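Local coordinates for stromal cell-derived factor 2-like protein (Arabidopsis thaliana, PDB 3MAL), which takes part in endoplasmic reticulum protein quality control and the unfolded protein response, in a complex with ERDJ3B and BIP1 needed for accumulation of the immune receptor EFR, at residues A[18-23]-A[78-83]; A[46-51]-A[96-101]; A[107-112]-A[171-176]. One frame throughout, in Å; residues are numbered along the deposited sequence. Where two conformers were deposited one is given.

Overall arrangement
The chain has the beta-trefoil fold of MIR proteins, a six-stranded barrel joined to a cap of six more strands, and the three contacts divide between the two. Interaction 1 ties together the loops that lead into barrel strands 23-28 and 85-90. Interactions 2 and 3 lie in the cap, on the opposite side of the chain's centre from interaction 1, with centres about 23 Å and 25 Å from its centre. Their own centres are about 10 Å apart, and they touch through strand 110-115: Ser46 OG probably hydrogen-bonds Glu111 OE1 at 2.5 Å, and Ser99 OG probably bonds Glu111 O at 2.7 Å.

Interaction 1 of 3, residues A[18-23]-A[78-83]; sequences ITYGSA and DAVKSG
The carbonyl oxygen of Asp78 is approached by two groups from the 18-23 segment. Tyr20 N donates to Asp78 O over 2.9 Å, lying in the carbonyl plane, while the CA-H of Thr19 makes a weaker contact with the same oxygen, Thr19 CA to Asp78 O being 3.1 Å. A second backbone bond, Val80 N to Ile18 O at 3.1 Å, is nearly straight at 170°. Between these two bonds Thr19 faces Ala79 in a single beta bridge. It links the loops that precede strands 23-28 and 85-90 of the beta-trefoil barrel, and from Thr19 itself the chain enters a type II turn that ends at Ser22, with Gly21 at a positive phi. The Tyr20 ring lies over Val80 in a CH-pi contact: Val80 CG2 sits 3.8 Å from the ring centroid and only 6° off the normal. With CG1 anti to the backbone N (chi1 -172°), Val80 turns CG2 to the ring centre and leaves CG1 beside the phenol oxygen. A water lies 2.7 Å from Tyr20 OH, in the plane of the ring; it accepts from Lys81 N at 3.0 Å, which fixes the phenol end against the 78-83 backbone. Away from the bridge, the Asp78 carboxylate turns to Lys75 and Asn195, and Thr19 OG1 bonds Leu192 O near the C-terminus.

Interaction 2 of 3, residues A[46-51]-A[96-101]; sequences SGQQSV and WLHSHL
Gln48 reaches across to two histidines of strand 96-100, and its amide oxygen touches both. His100 NE2 donates to Gln48 OE1 in a weak bond, 3.4 Å long and bent to 130°. The two side chains arrive from opposite directions, with the amide and imidazole planes 48° apart, and Gln48 NE2 lies at the edge of the His100 ring. The same oxygen, Gln48 OE1, stands 3.5 Å from His98 CD2, the two side chains crossing at about a right angle. Gln48 CG lies beside its backbone N (chi1 -68°) and the chain is extended beyond it, which carries OE1 to the histidines. Ser46 closes in on the His100 ring through its methylene, Ser46 CB lying 3.3 Å from His100 NE2. Further along, Val51 CG1 meets Leu97 CD1 at 4.3 Å, an apolar touch where the two segments again draw together.

Behind this first shell, Ser46 forms an ST turn in which its OG accepts from Gln48 N at 3.1 Å; this holds the backbone from which the Gln48 side chain starts. The far end of Gln48 is held by Ser113 OG, a stronger partner for OE1 than His100. Ser46 OG also bonds Glu111, and His98 ND1 bonds Asp125. Strand 110-115, which carries Ser113 and Glu111, pairs with both 49-54 and 96-100, so the residues meet across an intervening strand of the trefoil cap rather than as backbone neighbours. With Asp125 on His98 and Glu111 beside the His100 ring, the two imidazoles sit in an acidic setting that would tend to favour their protonated forms.

Interaction 3 of 3, residues A[107-112]-A[171-176]; sequences SGNLEV and EVCGIR
The Glu171 carboxylate grips Ser107 with both oxygens. Glu171 OE1 uses its syn lone pair to accept from Ser107 OG at 2.7 Å, and Glu171 OE2 takes Ser107 N at 2.9 Å, also on the syn side but 33° out of the carboxylate plane. The glutamate extends from a CG anti to its own N (chi1 -163°), which carries the carboxylate across to the loop before strand 110-115. Asn109 reinforces the loop: Asn109 ND2 donates to Ser107 OG at 2.8 Å, and the Asn109 side chain lies alongside that of Ile175, pointing the same way, with Asn109 CG 3.7 Å from Ile175 CG2. His158, Ile106 and Ser104 supply further bonds to the carboxylate.

Leu110 crosses Arg176 at about a right angle, with Leu110 CD2 at the edge of the guanidinium, 3.8 Å from Arg176 NE. Leu110 and Gly174 form a hydrogen-bonded antiparallel pair, with Gly174 N to Leu110 O at 2.9 Å, and Leu110 CB and Gly174 CA stand 3.8 Å apart. Val112, which also packs on Leu97, meets Val172 obliquely, Val112 CG1 to Val172 CG1 at 4.0 Å, while a water bridges Val112 N and Val172 O where direct pairing gives way. The contact joins hairpin 96-100/110-115 to hairpin 154-161/170-175 in the cap, as in the hairpin triplet of a beta-trefoil, with 132° between the directions of strands 110-112 and 171-175.

Interaction 1 of 3, residues A[18-23]-A[78-83]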
ATOM      1  N   ILE A  18     -13.793   5.635  -3.929  1.00 15.86           N
ATOM      2  CA  ILE A  18     -12.686   6.008  -3.079  1.00 14.67           C
ATOM      3  C   ILE A  18     -12.066   7.311  -3.575  1.00 13.72           C
ATOM      4  O   ILE A  18     -11.582   7.382  -4.704  1.00 14.30           O
ATOM      5  CB  ILE A  18     -11.630   4.893  -3.051  1.00 14.53           C
ATOM      6  CG1 ILE A  18     -12.236   3.605  -2.455  1.00 15.36           C
ATOM      7  CG2 ILE A  18     -10.375   5.369  -2.331  1.00 15.04           C
ATOM      8  CD1 ILE A  18     -11.309   2.400  -2.516  1.00 15.50           C
ATOM      9  N   THR A  19     -12.072   8.344  -2.738  1.00 11.57           N
ATOM     10  CA  THR A  19     -11.621   9.672  -3.162  1.00 10.31           C
ATOM     11  C   THR A  19     -10.286  10.026  -2.503  1.00  9.80           C
ATOM     12  O   THR A  19      -9.936   9.454  -1.469  1.00  9.09           O
ATOM     13  CB  THR A  19     -12.651  10.755  -2.759  1.00 10.07           C
ATOM     14  OG1 THR A  19     -12.997  10.578  -1.375  1.00 10.28           O
ATOM     15  CG2 THR A  19     -13.923  10.643  -3.618  1.00  9.58           C
ATOM     16  N   TYR A  20      -9.550  10.978  -3.073  1.00  9.03           N
ATOM     17  CA  TYR A  20      -8.327  11.414  -2.408  1.00  9.01           C
ATOM     18  C   TYR A  20      -8.676  12.000  -1.046  1.00  8.93           C
ATOM     19  O   TYR A  20      -9.710  12.674  -0.897  1.00  7.74           O
ATOM     20  CB  TYR A  20      -7.563  12.435  -3.257  1.00  9.19           C
ATOM     21  CG  TYR A  20      -6.995  11.839  -4.529  1.00  9.72           C
ATOM     22  CD1 TYR A  20      -7.656  12.006  -5.759  1.00  8.06           C
ATOM     23  CD2 TYR A  20      -5.818  11.104  -4.513  1.00  8.71           C
ATOM     24  CE1 TYR A  20      -7.155  11.441  -6.929  1.00  8.52           C
ATOM     25  CE2 TYR A  20      -5.292  10.563  -5.716  1.00  9.79           C
ATOM     26  CZ  TYR A  20      -5.974  10.734  -6.903  1.00  9.63           C
ATOM     27  OH  TYR A  20      -5.493  10.191  -8.082  1.00  9.63           O
ATOM     28  N   GLY A  21      -7.814  11.749  -0.060  1.00  7.65           N
ATOM     29  CA  GLY A  21      -8.085  12.192   1.299  1.00  8.18           C
ATOM     30  C   GLY A  21      -8.776  11.134   2.146  1.00  8.15           C
ATOM     31  O   GLY A  21      -8.918  11.305   3.348  1.00  8.07           O
ATOM     32  N   SER A  22      -9.201  10.037   1.525  1.00  8.36           N
ATOM     33  CA  SER A  22      -9.927   9.028   2.272  0.50  9.00           C
ATOM     34  C   SER A  22      -8.972   8.120   3.053  1.00  8.95           C
ATOM     35  O   SER A  22      -7.783   7.974   2.695  1.00  8.45           O
ATOM     36  CB  SER A  22     -10.820   8.204   1.348  0.50  9.30           C
ATOM     37  OG  SER A  22     -10.075   7.129   0.832  0.50 12.00           O
ATOM     38  N   ALA A  23      -9.493   7.552   4.145  1.00  8.05           N
ATOM     39  CA  ALA A  23      -8.745   6.563   4.923  1.00  9.03           C
ATOM     40  C   ALA A  23      -9.226   5.155   4.554  1.00  8.73           C
ATOM     41  O   ALA A  23     -10.429   4.886   4.513  1.00  8.97           O
ATOM     42  CB  ALA A  23      -8.893   6.800   6.422  1.00  8.47           C
ATOM     43  N   ASP A  78     -11.740  14.134  -5.000  1.00 12.98           N
ATOM     44  CA  ASP A  78     -11.770  13.674  -6.390  1.00 12.90           C
ATOM     45  C   ASP A  78     -11.684  12.141  -6.385  1.00 13.13           C
ATOM     46  O   ASP A  78     -10.938  11.558  -5.581  1.00 12.74           O
ATOM     47  CB  ASP A  78     -10.615  14.272  -7.222  1.00 12.93           C
ATOM     48  CG  ASP A  78     -10.792  15.767  -7.532  1.00 14.53           C
ATOM     49  OD1 ASP A  78     -11.884  16.358  -7.284  1.00 14.73           O
ATOM     50  OD2 ASP A  78      -9.808  16.362  -8.035  1.00 16.01           O
ATOM     51  N   ALA A  79     -12.461  11.486  -7.250  1.00 12.21           N
ATOM     52  CA  ALA A  79     -12.357  10.035  -7.414  1.00 12.77           C
ATOM     53  C   ALA A  79     -10.957   9.654  -7.901  1.00 12.29           C
ATOM     54  O   ALA A  79     -10.397  10.313  -8.782  1.00 13.20           O
ATOM     55  CB  ALA A  79     -13.439   9.509  -8.418  1.00 12.41           C
ATOM     56  N   VAL A  80     -10.391   8.593  -7.342  1.00 11.72           N
ATOM     57  CA  VAL A  80      -9.122   8.073  -7.838  1.00 10.89           C
ATOM     58  C   VAL A  80      -9.428   7.211  -9.078  1.00 10.60           C
ATOM     59  O   VAL A  80     -10.259   6.300  -9.007  1.00 10.50           O
ATOM     60  CB  VAL A  80      -8.374   7.209  -6.765  1.00 10.94           C
ATOM     61  CG1 VAL A  80      -6.982   6.845  -7.244  1.00  9.80           C
ATOM     62  CG2 VAL A  80      -8.303   7.954  -5.422  1.00 11.06           C
ATOM     63  N   LYS A  81      -8.768   7.519 -10.194  1.00 10.95           N
ATOM     64  CA  LYS A  81      -8.966   6.827 -11.485  1.00 11.16           C
ATOM     65  C   LYS A  81      -8.018   5.642 -11.672  1.00 11.02           C
ATOM     66  O   LYS A  81      -6.890   5.651 -11.171  1.00 11.65           O
ATOM     67  CB  LYS A  81      -8.800   7.792 -12.667  1.00 11.99           C
ATOM     68  CG  LYS A  81      -9.749   9.028 -12.687  1.00 16.24           C
ATOM     69  CD  LYS A  81     -11.182   8.658 -12.994  1.00 19.96           C
ATOM     70  CE  LYS A  81     -12.054   9.919 -13.001  1.00 23.91           C
ATOM     71  NZ  LYS A  81     -13.453   9.595 -13.407  1.00 23.80           N
ATOM     72  N   SER A  82      -8.479   4.621 -12.396  1.00 10.24           N
ATOM     73  CA  SER A  82      -7.576   3.575 -12.858  1.00  9.84           C
ATOM     74  C   SER A  82      -6.439   4.249 -13.628  1.00  9.03           C
ATOM     75  O   SER A  82      -6.678   5.135 -14.455  1.00  8.18           O
ATOM     76  CB  SER A  82      -8.306   2.589 -13.779  1.00 10.05           C
ATOM     77  OG  SER A  82      -7.488   1.438 -14.005  1.00 14.02           O
ATOM     78  N   GLY A  83      -5.207   3.860 -13.320  1.00  8.18           N
ATOM     79  CA  GLY A  83      -4.040   4.444 -13.957  1.00  8.52           C
ATOM     80  C   GLY A  83      -3.419   5.621 -13.221  1.00  8.95           C
ATOM     81  O   GLY A  83      -2.336   6.038 -13.582  1.00  9.06           O
TER
HETATM   82  O   HOH W   1      -7.317  10.116 -10.126  1.00 14.58           O

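Interaction 2 of 3, residues A[46-51]-A[96-101]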
ATOM      1  N   SER A  46      17.130  -1.774   3.386  1.00 15.56           N
ATOM      2  CA  SER A  46      17.271  -0.324   3.508  1.00 14.12           C
ATOM      3  C   SER A  46      17.355   0.130   4.958  1.00 13.20           C
ATOM      4  O   SER A  46      17.718   1.272   5.225  1.00 12.40           O
ATOM      5  CB  SER A  46      16.068   0.365   2.854  1.00 14.40           C
ATOM      6  OG  SER A  46      14.882   0.067   3.602  1.00 14.64           O
ATOM      7  N   GLY A  47      17.001  -0.751   5.894  1.00 12.30           N
ATOM      8  CA  GLY A  47      16.878  -0.345   7.299  1.00 11.80           C
ATOM      9  C   GLY A  47      15.744   0.657   7.552  1.00 11.37           C
ATOM     10  O   GLY A  47      15.673   1.262   8.632  1.00 11.35           O
ATOM     11  N   GLN A  48      14.859   0.862   6.572  1.00  9.72           N
ATOM     12  CA  GLN A  48      13.715   1.773   6.778  1.00  9.06           C
ATOM     13  C   GLN A  48      12.594   1.080   7.596  1.00  8.61           C
ATOM     14  O   GLN A  48      12.684  -0.108   7.885  1.00  7.64           O
ATOM     15  CB  GLN A  48      13.190   2.327   5.442  1.00  8.92           C
ATOM     16  CG  GLN A  48      14.189   3.281   4.740  1.00  9.95           C
ATOM     17  CD  GLN A  48      13.850   3.545   3.289  1.00 12.47           C
ATOM     18  OE1 GLN A  48      12.743   3.253   2.835  1.00 14.46           O
ATOM     19  NE2 GLN A  48      14.801   4.094   2.552  1.00 12.05           N
ATOM     20  N   GLN A  49      11.555   1.836   7.958  1.00  9.21           N
ATOM     21  CA  GLN A  49      10.399   1.303   8.703  1.00  8.73           C
ATOM     22  C   GLN A  49       9.758   0.167   7.929  1.00  9.36           C
ATOM     23  O   GLN A  49       9.503   0.290   6.710  1.00 10.01           O
ATOM     24  CB  GLN A  49       9.374   2.414   8.934  1.00  9.00           C
ATOM     25  CG  GLN A  49       8.150   2.017   9.805  1.00  9.04           C
ATOM     26  CD  GLN A  49       7.224   3.200  10.061  1.00  8.60           C
ATOM     27  OE1 GLN A  49       6.100   3.255   9.537  1.00  7.82           O
ATOM     28  NE2 GLN A  49       7.698   4.165  10.851  1.00  5.44           N
ATOM     29  N   SER A  50       9.466  -0.931   8.627  1.00  8.76           N
ATOM     30  CA  SER A  50       8.952  -2.136   7.997  1.00  8.08           C
ATOM     31  C   SER A  50       7.441  -2.091   7.762  1.00  7.82           C
ATOM     32  O   SER A  50       6.705  -1.304   8.376  1.00  7.23           O
ATOM     33  CB  SER A  50       9.318  -3.364   8.832  1.00  7.70           C
ATOM     34  OG  SER A  50       8.684  -3.292  10.103  1.00  7.27           O
ATOM     35  N   VAL A  51       7.015  -2.895   6.800  1.00  8.31           N
ATOM     36  CA  VAL A  51       5.616  -3.002   6.372  1.00  7.27           C
ATOM     37  C   VAL A  51       5.323  -4.517   6.340  1.00  7.76           C
ATOM     38  O   VAL A  51       6.172  -5.299   5.923  1.00  8.51           O
ATOM     39  CB  VAL A  51       5.423  -2.347   4.968  1.00  8.05           C
ATOM     40  CG1 VAL A  51       4.063  -2.741   4.352  1.00  5.69           C
ATOM     41  CG2 VAL A  51       5.565  -0.832   5.053  1.00  8.11           C
ATOM     42  N   TRP A  96       5.449   7.131   4.196  1.00  8.75           N
ATOM     43  CA  TRP A  96       4.842   6.829   2.879  1.00  8.37           C
ATOM     44  C   TRP A  96       5.139   5.395   2.471  1.00  8.12           C
ATOM     45  O   TRP A  96       6.270   4.951   2.617  1.00  7.83           O
ATOM     46  CB  TRP A  96       5.411   7.777   1.802  1.00  8.18           C
ATOM     47  CG  TRP A  96       5.242   9.204   2.173  1.00  8.65           C
ATOM     48  CD1 TRP A  96       6.132  10.004   2.840  1.00  9.45           C
ATOM     49  CD2 TRP A  96       4.079   9.988   1.947  1.00  9.19           C
ATOM     50  NE1 TRP A  96       5.581  11.256   3.038  1.00 10.19           N
ATOM     51  CE2 TRP A  96       4.319  11.265   2.502  1.00 10.65           C
ATOM     52  CE3 TRP A  96       2.846   9.736   1.333  1.00  9.11           C
ATOM     53  CZ2 TRP A  96       3.371  12.289   2.449  1.00 10.22           C
ATOM     54  CZ3 TRP A  96       1.918  10.759   1.258  1.00  9.38           C
ATOM     55  CH2 TRP A  96       2.177  12.015   1.827  1.00  9.28           C
ATOM     56  N   LEU A  97       4.132   4.673   1.971  1.00  7.36           N
ATOM     57  CA  LEU A  97       4.372   3.354   1.352  1.00  7.11           C
ATOM     58  C   LEU A  97       5.441   3.499   0.240  1.00  6.85           C
ATOM     59  O   LEU A  97       5.304   4.339  -0.649  1.00  6.94           O
ATOM     60  CB  LEU A  97       3.070   2.789   0.755  1.00  6.93           C
ATOM     61  CG  LEU A  97       3.191   1.323   0.304  1.00  7.70           C
ATOM     62  CD1 LEU A  97       3.489   0.410   1.520  1.00  8.03           C
ATOM     63  CD2 LEU A  97       1.952   0.855  -0.515  1.00  7.90           C
ATOM     64  N   HIS A  98       6.488   2.684   0.295  1.00  6.67           N
ATOM     65  CA  HIS A  98       7.738   2.964  -0.456  1.00  7.61           C
ATOM     66  C   HIS A  98       8.348   1.664  -0.985  1.00  8.15           C
ATOM     67  O   HIS A  98       8.220   0.597  -0.370  1.00  7.00           O
ATOM     68  CB  HIS A  98       8.743   3.646   0.496  1.00  7.05           C
ATOM     69  CG  HIS A  98       9.962   4.248  -0.158  1.00  7.61           C
ATOM     70  ND1 HIS A  98       9.973   5.519  -0.702  1.00  9.65           N
ATOM     71  CD2 HIS A  98      11.237   3.791  -0.252  1.00  6.09           C
ATOM     72  CE1 HIS A  98      11.193   5.799  -1.138  1.00  8.56           C
ATOM     73  NE2 HIS A  98      11.975   4.768  -0.878  1.00  9.51           N
ATOM     74  N   SER A  99       9.022   1.757  -2.106  1.00  8.72           N
ATOM     75  CA  SER A  99       9.861   0.655  -2.635  1.00  9.49           C
ATOM     76  C   SER A  99      11.158   1.182  -3.309  1.00 10.92           C
ATOM     77  O   SER A  99      11.371   2.344  -3.368  1.00 11.15           O
ATOM     78  CB  SER A  99       9.158  -0.482  -3.409  1.00  8.90           C
ATOM     79  OG  SER A  99       9.897  -1.656  -3.608  1.00  8.38           O
ATOM     80  N   HIS A 100      12.016   0.242  -3.697  1.00 11.71           N
ATOM     81  CA  HIS A 100      13.362   0.459  -4.105  1.00 12.72           C
ATOM     82  C   HIS A 100      14.089  -0.895  -4.291  1.00 13.33           C
ATOM     83  O   HIS A 100      13.536  -1.928  -4.118  1.00 12.31           O
ATOM     84  CB  HIS A 100      14.073   1.361  -3.119  1.00 13.08           C
ATOM     85  CG  HIS A 100      13.874   1.031  -1.668  1.00 12.81           C
ATOM     86  ND1 HIS A 100      13.336  -0.145  -1.207  1.00 14.21           N
ATOM     87  CD2 HIS A 100      14.143   1.765  -0.569  1.00 11.29           C
ATOM     88  CE1 HIS A 100      13.327  -0.142   0.106  1.00 12.78           C
ATOM     89  NE2 HIS A 100      13.806   1.008   0.522  1.00 15.80           N
ATOM     90  N   LEU A 101      15.326  -0.828  -4.720  1.00 14.24           N
ATOM     91  CA  LEU A 101      16.040  -2.030  -5.053  1.00 15.39           C
ATOM     92  C   LEU A 101      16.804  -2.601  -3.877  1.00 16.53           C
ATOM     93  O   LEU A 101      18.014  -2.692  -3.929  1.00 18.19           O
ATOM     94  CB  LEU A 101      16.959  -1.843  -6.262  1.00 15.45           C
ATOM     95  CG  LEU A 101      16.393  -1.322  -7.582  1.00 17.06           C
ATOM     96  CD1 LEU A 101      17.415  -0.908  -8.621  1.00 19.71           C
ATOM     97  CD2 LEU A 101      15.430  -2.215  -8.175  1.00 18.35           C
TER

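Interaction 3 of 3, residues A[107-112]-A[171-176]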
ATOM      1  N   SER A 107      11.766 -13.454   1.317  1.00 11.01           N
ATOM      2  CA  SER A 107      11.786 -14.045  -0.026  1.00 10.87           C
ATOM      3  C   SER A 107      12.821 -13.416  -0.985  1.00 10.61           C
ATOM      4  O   SER A 107      12.988 -13.877  -2.113  1.00 10.38           O
ATOM      5  CB  SER A 107      10.389 -14.007  -0.646  1.00 10.50           C
ATOM      6  OG  SER A 107       9.957 -12.654  -0.826  1.00 11.75           O
ATOM      7  N   GLY A 108      13.514 -12.374  -0.550  1.00 10.08           N
ATOM      8  CA  GLY A 108      14.551 -11.762  -1.398  1.00 10.62           C
ATOM      9  C   GLY A 108      13.970 -11.115  -2.644  1.00 10.59           C
ATOM     10  O   GLY A 108      14.623 -11.074  -3.699  1.00 11.44           O
ATOM     11  N   ASN A 109      12.732 -10.623  -2.532  1.00 10.35           N
ATOM     12  CA  ASN A 109      12.104  -9.839  -3.599  1.00  9.08           C
ATOM     13  C   ASN A 109      12.274  -8.355  -3.267  1.00  8.94           C
ATOM     14  O   ASN A 109      13.117  -8.010  -2.439  1.00  9.49           O
ATOM     15  CB  ASN A 109      10.631 -10.249  -3.777  1.00  8.90           C
ATOM     16  CG  ASN A 109      10.493 -11.637  -4.404  1.00  9.75           C
ATOM     17  OD1 ASN A 109      10.942 -11.860  -5.528  1.00  9.14           O
ATOM     18  ND2 ASN A 109       9.905 -12.569  -3.671  1.00  9.46           N
ATOM     19  N   LEU A 110      11.530  -7.464  -3.915  1.00  7.94           N
ATOM     20  CA  LEU A 110      11.770  -6.034  -3.707  1.00  7.94           C
ATOM     21  C   LEU A 110      11.286  -5.677  -2.313  1.00  7.78           C
ATOM     22  O   LEU A 110      10.150  -5.972  -1.967  1.00  6.91           O
ATOM     23  CB  LEU A 110      10.974  -5.227  -4.740  1.00  7.95           C
ATOM     24  CG  LEU A 110      11.507  -4.669  -6.081  1.00 10.96           C
ATOM     25  CD1 LEU A 110      13.013  -4.856  -6.383  1.00  9.13           C
ATOM     26  CD2 LEU A 110      10.568  -5.029  -7.265  1.00  8.36           C
ATOM     27  N   GLU A 111      12.123  -5.019  -1.520  1.00  7.70           N
ATOM     28  CA  GLU A 111      11.656  -4.525  -0.228  1.00  7.64           C
ATOM     29  C   GLU A 111      10.552  -3.464  -0.360  1.00  7.30           C
ATOM     30  O   GLU A 111      10.661  -2.482  -1.137  1.00  7.68           O
ATOM     31  CB  GLU A 111      12.802  -3.934   0.564  1.00  7.49           C
ATOM     32  CG  GLU A 111      12.500  -3.729   2.043  1.00  7.24           C
ATOM     33  CD  GLU A 111      13.515  -2.814   2.675  1.00  8.48           C
ATOM     34  OE1 GLU A 111      13.349  -1.576   2.569  1.00  8.85           O
ATOM     35  OE2 GLU A 111      14.488  -3.337   3.241  1.00 10.52           O
ATOM     36  N   VAL A 112       9.508  -3.657   0.436  1.00  6.74           N
ATOM     37  CA  VAL A 112       8.483  -2.648   0.611  1.00  7.55           C
ATOM     38  C   VAL A 112       8.573  -2.057   2.013  1.00  7.57           C
ATOM     39  O   VAL A 112       8.456  -2.792   3.012  1.00  7.85           O
ATOM     40  CB  VAL A 112       7.057  -3.235   0.313  1.00  6.80           C
ATOM     41  CG1 VAL A 112       5.984  -2.200   0.591  1.00  8.45           C
ATOM     42  CG2 VAL A 112       6.973  -3.637  -1.146  1.00  6.71           C
ATOM     43  N   GLU A 171       5.250 -11.317   5.284  1.00  7.28           N
ATOM     44  CA  GLU A 171       6.090 -10.474   4.433  1.00  8.06           C
ATOM     45  C   GLU A 171       5.242  -9.747   3.395  1.00  7.95           C
ATOM     46  O   GLU A 171       4.349 -10.337   2.773  1.00  7.83           O
ATOM     47  CB  GLU A 171       7.151 -11.303   3.692  1.00  7.68           C
ATOM     48  CG  GLU A 171       8.298 -10.450   3.127  1.00  9.27           C
ATOM     49  CD  GLU A 171       9.105 -11.183   2.073  1.00  8.82           C
ATOM     50  OE1 GLU A 171       8.495 -11.870   1.243  1.00 13.08           O
ATOM     51  OE2 GLU A 171      10.341 -11.063   2.069  1.00 10.68           O
ATOM     52  N   VAL A 172       5.551  -8.468   3.203  1.00  7.81           N
ATOM     53  CA  VAL A 172       5.040  -7.722   2.058  1.00  7.62           C
ATOM     54  C   VAL A 172       6.256  -7.371   1.205  1.00  7.51           C
ATOM     55  O   VAL A 172       7.314  -7.007   1.735  1.00  6.96           O
ATOM     56  CB  VAL A 172       4.245  -6.473   2.514  1.00  7.84           C
ATOM     57  CG1 VAL A 172       3.858  -5.570   1.309  1.00  7.40           C
ATOM     58  CG2 VAL A 172       3.003  -6.927   3.286  1.00  6.87           C
ATOM     59  N   CYS A 173       6.126  -7.535  -0.109  1.00  7.95           N
ATOM     60  CA  CYS A 173       7.261  -7.273  -1.009  1.00  8.00           C
ATOM     61  C   CYS A 173       6.729  -6.858  -2.378  1.00  7.77           C
ATOM     62  O   CYS A 173       5.520  -6.715  -2.549  1.00  7.14           O
ATOM     63  CB  CYS A 173       8.154  -8.514  -1.114  1.00  7.34           C
ATOM     64  SG  CYS A 173       7.338  -9.950  -1.828  1.00 11.29           S
ATOM     65  N   GLY A 174       7.642  -6.624  -3.325  1.00  8.00           N
ATOM     66  CA  GLY A 174       7.286  -6.301  -4.708  1.00  8.84           C
ATOM     67  C   GLY A 174       7.837  -7.380  -5.628  1.00 10.56           C
ATOM     68  O   GLY A 174       8.980  -7.830  -5.434  1.00 10.25           O
ATOM     69  N   ILE A 175       7.014  -7.858  -6.573  1.00 10.80           N
ATOM     70  CA  ILE A 175       7.482  -8.812  -7.609  1.00 11.86           C
ATOM     71  C   ILE A 175       7.090  -8.320  -8.981  1.00 12.25           C
ATOM     72  O   ILE A 175       6.218  -7.448  -9.129  1.00 11.87           O
ATOM     73  CB  ILE A 175       6.994 -10.287  -7.424  1.00 12.04           C
ATOM     74  CG1 ILE A 175       5.529 -10.436  -7.881  1.00 13.61           C
ATOM     75  CG2 ILE A 175       7.266 -10.787  -5.976  1.00 11.80           C
ATOM     76  CD1 ILE A 175       5.057 -11.856  -8.001  1.00 13.60           C
ATOM     77  N   ARG A 176       7.713  -8.882  -9.998  1.00 12.41           N
ATOM     78  CA  ARG A 176       7.585  -8.278 -11.310  1.00 13.62           C
ATOM     79  C   ARG A 176       6.444  -8.793 -12.169  1.00 13.46           C
ATOM     80  O   ARG A 176       6.094  -8.148 -13.146  1.00 13.58           O
ATOM     81  CB  ARG A 176       8.911  -8.370 -12.040  1.00 14.90           C
ATOM     82  CG  ARG A 176      10.038  -7.720 -11.224  1.00 18.94           C
ATOM     83  CD  ARG A 176      10.492  -6.405 -11.786  1.00 25.22           C
ATOM     84  NE  ARG A 176      11.490  -5.776 -10.923  1.00 30.79           N
ATOM     85  CZ  ARG A 176      12.519  -5.053 -11.372  1.00 33.83           C
ATOM     86  NH1 ARG A 176      12.709  -4.897 -12.687  1.00 38.00           N
ATOM     87  NH2 ARG A 176      13.373  -4.502 -10.517  1.00 33.27           N
TER
HETATM   88  O   HOH W   2       9.744  -6.033   2.196  1.00  6.08           O